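Local coordinates for intracellular protein transport protein USO1 (Saccharomyces cerevisiae S288c, PDB 6LSU) that tethers vesicles as a homodimer with globular heads and a coiled-coil tail, and is required for protein transport from the ER to the Golgi complex, at residues F376-D385 with P398-L408. Numbering follows the deposited sequence.
Sequences FSKIDVPYFD and PIKLIPVVSIL
With CG of F376 turned anti to its own N (chi1 -161°), the ring swings in among V404, V405 and L408: L408 CD1 lies at the ring edge, 4.1 Å from F376 CE2, and V405 CG2 comes in obliquely. Y383 holds CG beside its N instead (chi1 -86°), which lays its ring along the face of the hairpin shared with V381, K400 and I402; there the CD1 methyls of I402 and I407 border it obliquely, though the modelled closeness of the I402 methyl is doubtful, I407 reaching up from the helix against the direction of the tyrosine. I379 and V404 run side by side, their CG2 methyls 4.0 Å apart, and V404 CG2 also meets V381 CG1 at 3.8 Å. On the other face D380, P382 and F384 stand across from P403, L401 and I399; L401 CB packs on D380 CB, and F384 CE1 rests 4.0 Å from P398 CB.

The backbones form an antiparallel two-stranded hairpin. V381 and I402 exchange both of their N-H...O bonds, as do Y383 and K400 (Y383 N to K400 O 2.7 Å). D385 N to P398 O extends the pairing toward the loop. At the other end P403 is the N-cap of the helix, and I379 O takes an almost straight bond from V404 N (3.0 Å, 177°). A water donates to that same oxygen and accepts from V405 N (2.6 Å), joining the strand entrance to the first helical turn.

The hairpin lies within ARM repeat 7 of the globular head, projecting between helices 370-376 and 404-414. Its inner end packs against helix 337-346 (L342, M339 and F346), helix 354-366 and helix 421-435, where F376 meets the ring of Y434.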
loop_
_atom_site.group_PDB
_atom_site.type_symbol
_atom_site.label_atom_id
_atom_site.label_comp_id
_atom_site.label_asym_id
_atom_site.label_seq_id
_atom_site.Cartn_x
_atom_site.Cartn_y
_atom_site.Cartn_z
ATOM N N PHE A 376 9.454 19.095 7.175
ATOM C CA PHE A 376 10.011 17.744 7.432
ATOM C C PHE A 376 11.445 17.841 7.951
ATOM O O PHE A 376 11.800 17.208 8.962
ATOM C CB PHE A 376 9.935 16.906 6.158
ATOM C CG PHE A 376 10.052 15.435 6.449
ATOM C CD1 PHE A 376 8.972 14.743 6.972
ATOM C CD2 PHE A 376 11.255 14.776 6.239
ATOM C CE1 PHE A 376 9.088 13.396 7.254
ATOM C CE2 PHE A 376 11.385 13.444 6.557
ATOM C CZ PHE A 376 10.313 12.751 7.064
ATOM N N SER A 377 12.271 18.628 7.290
ATOM C CA SER A 377 13.702 18.786 7.643
ATOM C C SER A 377 13.883 19.326 9.059
ATOM O O SER A 377 14.979 19.271 9.503
ATOM C CB SER A 377 14.399 19.692 6.721
ATOM O OG SER A 377 13.841 20.973 6.905
ATOM N N LYS A 378 12.834 19.811 9.732
ATOM C CA LYS A 378 12.921 20.429 11.092
ATOM C C LYS A 378 12.322 19.517 12.148
ATOM O O LYS A 378 12.426 19.812 13.375
ATOM C CB LYS A 378 12.225 21.782 11.108
ATOM C CG LYS A 378 12.615 22.696 9.952
ATOM C CD LYS A 378 12.274 24.124 10.201
ATOM C CE LYS A 378 10.798 24.420 10.090
ATOM N NZ LYS A 378 10.586 25.854 9.818
ATOM N N ILE A 379 11.767 18.386 11.716
ATOM C CA ILE A 379 11.151 17.436 12.675
ATOM C C ILE A 379 12.243 16.606 13.376
ATOM O O ILE A 379 13.158 16.032 12.711
ATOM C CB ILE A 379 10.121 16.580 11.975
ATOM C CG1 ILE A 379 9.109 17.472 11.270
ATOM C CG2 ILE A 379 9.528 15.625 12.984
ATOM C CD1 ILE A 379 8.076 16.722 10.472
ATOM N N ASP A 380 12.120 16.542 14.702
ATOM C CA ASP A 380 13.003 15.814 15.640
ATOM C C ASP A 380 12.137 14.800 16.399
ATOM O O ASP A 380 10.949 15.060 16.658
ATOM C CB ASP A 380 13.698 16.770 16.603
ATOM C CG ASP A 380 14.718 17.701 15.956
ATOM O OD1 ASP A 380 15.487 17.225 15.055
ATOM O OD2 ASP A 380 14.747 18.908 16.358
ATOM N N VAL A 381 12.688 13.656 16.766
ATOM C CA VAL A 381 11.871 12.686 17.532
ATOM C C VAL A 381 12.577 12.418 18.856
ATOM O O VAL A 381 13.796 12.366 18.941
ATOM C CB VAL A 381 11.491 11.459 16.684
ATOM C CG1 VAL A 381 12.510 11.173 15.616
ATOM C CG2 VAL A 381 11.195 10.219 17.505
ATOM N N PRO A 382 11.812 12.429 19.957
ATOM C CA PRO A 382 12.341 12.218 21.304
ATOM C C PRO A 382 12.908 10.792 21.400
ATOM O O PRO A 382 12.263 9.867 20.896
ATOM C CB PRO A 382 11.088 12.387 22.176
ATOM C CG PRO A 382 9.974 11.926 21.236
ATOM C CD PRO A 382 10.359 12.626 19.953
ATOM N N TYR A 383 14.087 10.643 21.997
ATOM C CA TYR A 383 14.694 9.337 22.351
ATOM C C TYR A 383 15.030 9.344 23.848
ATOM O O TYR A 383 15.135 10.438 24.463
ATOM C CB TYR A 383 15.852 9.034 21.397
ATOM C CG TYR A 383 15.326 8.373 20.156
ATOM C CD1 TYR A 383 14.855 9.118 19.090
ATOM C CD2 TYR A 383 15.159 6.999 20.101
ATOM C CE1 TYR A 383 14.334 8.513 17.958
ATOM C CE2 TYR A 383 14.640 6.372 18.975
ATOM C CZ TYR A 383 14.227 7.136 17.892
ATOM O OH TYR A 383 13.702 6.566 16.765
ATOM N N PHE A 384 15.120 8.145 24.443
ATOM C CA PHE A 384 15.463 7.927 25.895
ATOM C C PHE A 384 16.931 7.379 26.073
ATOM O O PHE A 384 17.401 6.438 25.349
ATOM C CB PHE A 384 14.314 7.164 26.603
ATOM C CG PHE A 384 14.604 6.907 28.057
ATOM C CD1 PHE A 384 14.533 7.972 28.935
ATOM C CD2 PHE A 384 15.005 5.659 28.530
ATOM C CE1 PHE A 384 14.815 7.794 30.279
ATOM C CE2 PHE A 384 15.290 5.480 29.876
ATOM C CZ PHE A 384 15.194 6.550 30.747
ATOM N N ASP A 385 17.687 8.042 26.964
ATOM C CA ASP A 385 18.935 7.599 27.654
ATOM C C ASP A 385 20.081 7.248 26.699
ATOM O O ASP A 385 19.902 6.820 25.558
ATOM C CB ASP A 385 18.667 6.511 28.711
ATOM C CG ASP A 385 18.752 5.043 28.287
ATOM O OD1 ASP A 385 19.110 4.763 27.131
ATOM O OD2 ASP A 385 18.450 4.177 29.133
ATOM N N PRO A 398 18.170 12.900 30.007
ATOM C CA PRO A 398 18.291 11.590 29.350
ATOM C C PRO A 398 17.519 11.508 28.019
ATOM O O PRO A 398 17.792 10.637 27.211
ATOM C CB PRO A 398 17.644 10.638 30.370
ATOM C CG PRO A 398 16.562 11.497 30.999
ATOM C CD PRO A 398 17.230 12.852 31.144
ATOM N N ILE A 399 16.551 12.411 27.845
ATOM C CA ILE A 399 15.797 12.630 26.580
ATOM C C ILE A 399 16.728 13.356 25.605
ATOM O O ILE A 399 17.281 14.408 25.988
ATOM C CB ILE A 399 14.499 13.434 26.807
ATOM C CG1 ILE A 399 13.789 13.079 28.122
ATOM C CG2 ILE A 399 13.577 13.280 25.606
ATOM C CD1 ILE A 399 14.067 14.035 29.290
ATOM N N LYS A 400 16.886 12.814 24.397
ATOM C CA LYS A 400 17.668 13.419 23.291
ATOM C C LYS A 400 16.735 13.525 22.077
ATOM O O LYS A 400 15.893 12.650 21.916
ATOM C CB LYS A 400 18.936 12.591 23.068
ATOM C CG LYS A 400 19.846 13.093 21.952
ATOM C CD LYS A 400 20.116 14.607 21.966
ATOM C CE LYS A 400 21.246 15.035 21.048
ATOM N NZ LYS A 400 21.166 16.474 20.698
ATOM N N LEU A 401 16.785 14.626 21.330
ATOM C CA LEU A 401 15.968 14.785 20.111
ATOM C C LEU A 401 16.833 14.447 18.906
ATOM O O LEU A 401 17.893 15.064 18.761
ATOM C CB LEU A 401 15.470 16.222 20.036
ATOM C CG LEU A 401 14.474 16.598 21.126
ATOM C CD1 LEU A 401 14.388 18.105 21.241
ATOM C CD2 LEU A 401 13.105 16.010 20.842
ATOM N N ILE A 402 16.421 13.474 18.097
ATOM C CA ILE A 402 17.158 13.117 16.852
ATOM C C ILE A 402 16.337 13.591 15.672
ATOM O O ILE A 402 15.121 13.441 15.650
ATOM C CB ILE A 402 17.474 11.615 16.792
ATOM C CG1 ILE A 402 18.323 11.181 17.998
ATOM C CG2 ILE A 402 18.155 11.278 15.491
ATOM C CD1 ILE A 402 17.519 10.710 19.178
ATOM N N PRO A 403 16.991 14.188 14.664
ATOM C CA PRO A 403 16.333 14.540 13.415
ATOM C C PRO A 403 15.797 13.299 12.701
ATOM O O PRO A 403 16.481 12.310 12.615
ATOM C CB PRO A 403 17.400 15.208 12.573
ATOM C CG PRO A 403 18.454 15.583 13.540
ATOM C CD PRO A 403 18.400 14.560 14.659
ATOM N N VAL A 404 14.540 13.400 12.242
ATOM C CA VAL A 404 13.821 12.321 11.495
ATOM C C VAL A 404 14.688 11.893 10.299
ATOM O O VAL A 404 14.919 10.720 10.095
ATOM C CB VAL A 404 12.408 12.810 11.168
ATOM C CG1 VAL A 404 11.945 12.547 9.742
ATOM C CG2 VAL A 404 11.442 12.212 12.166
ATOM N N VAL A 405 15.329 12.800 9.609
ATOM C CA VAL A 405 16.079 12.383 8.387
ATOM C C VAL A 405 17.221 11.433 8.793
ATOM O O VAL A 405 17.426 10.437 8.109
ATOM C CB VAL A 405 16.560 13.587 7.583
ATOM C CG1 VAL A 405 17.461 13.165 6.445
ATOM C CG2 VAL A 405 15.371 14.357 7.073
ATOM N N SER A 406 17.962 11.764 9.850
ATOM C CA SER A 406 18.995 10.880 10.458
ATOM C C SER A 406 18.422 9.479 10.761
ATOM O O SER A 406 19.024 8.488 10.272
ATOM C CB SER A 406 19.580 11.550 11.700
ATOM O OG SER A 406 20.334 12.684 11.291
ATOM N N ILE A 407 17.290 9.358 11.464
ATOM C CA ILE A 407 16.678 8.020 11.769
ATOM C C ILE A 407 16.391 7.263 10.469
ATOM O O ILE A 407 16.551 6.110 10.420
ATOM C CB ILE A 407 15.411 8.127 12.616
ATOM C CG1 ILE A 407 15.656 8.941 13.882
ATOM C CG2 ILE A 407 14.879 6.730 12.975
ATOM C CD1 ILE A 407 14.495 8.925 14.776
ATOM N N LEU A 408 15.905 7.924 9.440
ATOM C CA LEU A 408 15.582 7.241 8.180
ATOM C C LEU A 408 16.862 6.590 7.640
ATOM O O LEU A 408 16.846 5.432 7.319
ATOM C CB LEU A 408 14.981 8.239 7.188
ATOM C CG LEU A 408 13.567 8.681 7.533
ATOM C CD1 LEU A 408 13.070 9.670 6.500
ATOM C CD2 LEU A 408 12.583 7.519 7.582
HETATM O O HOH W 1 14.690 15.283 10.208
#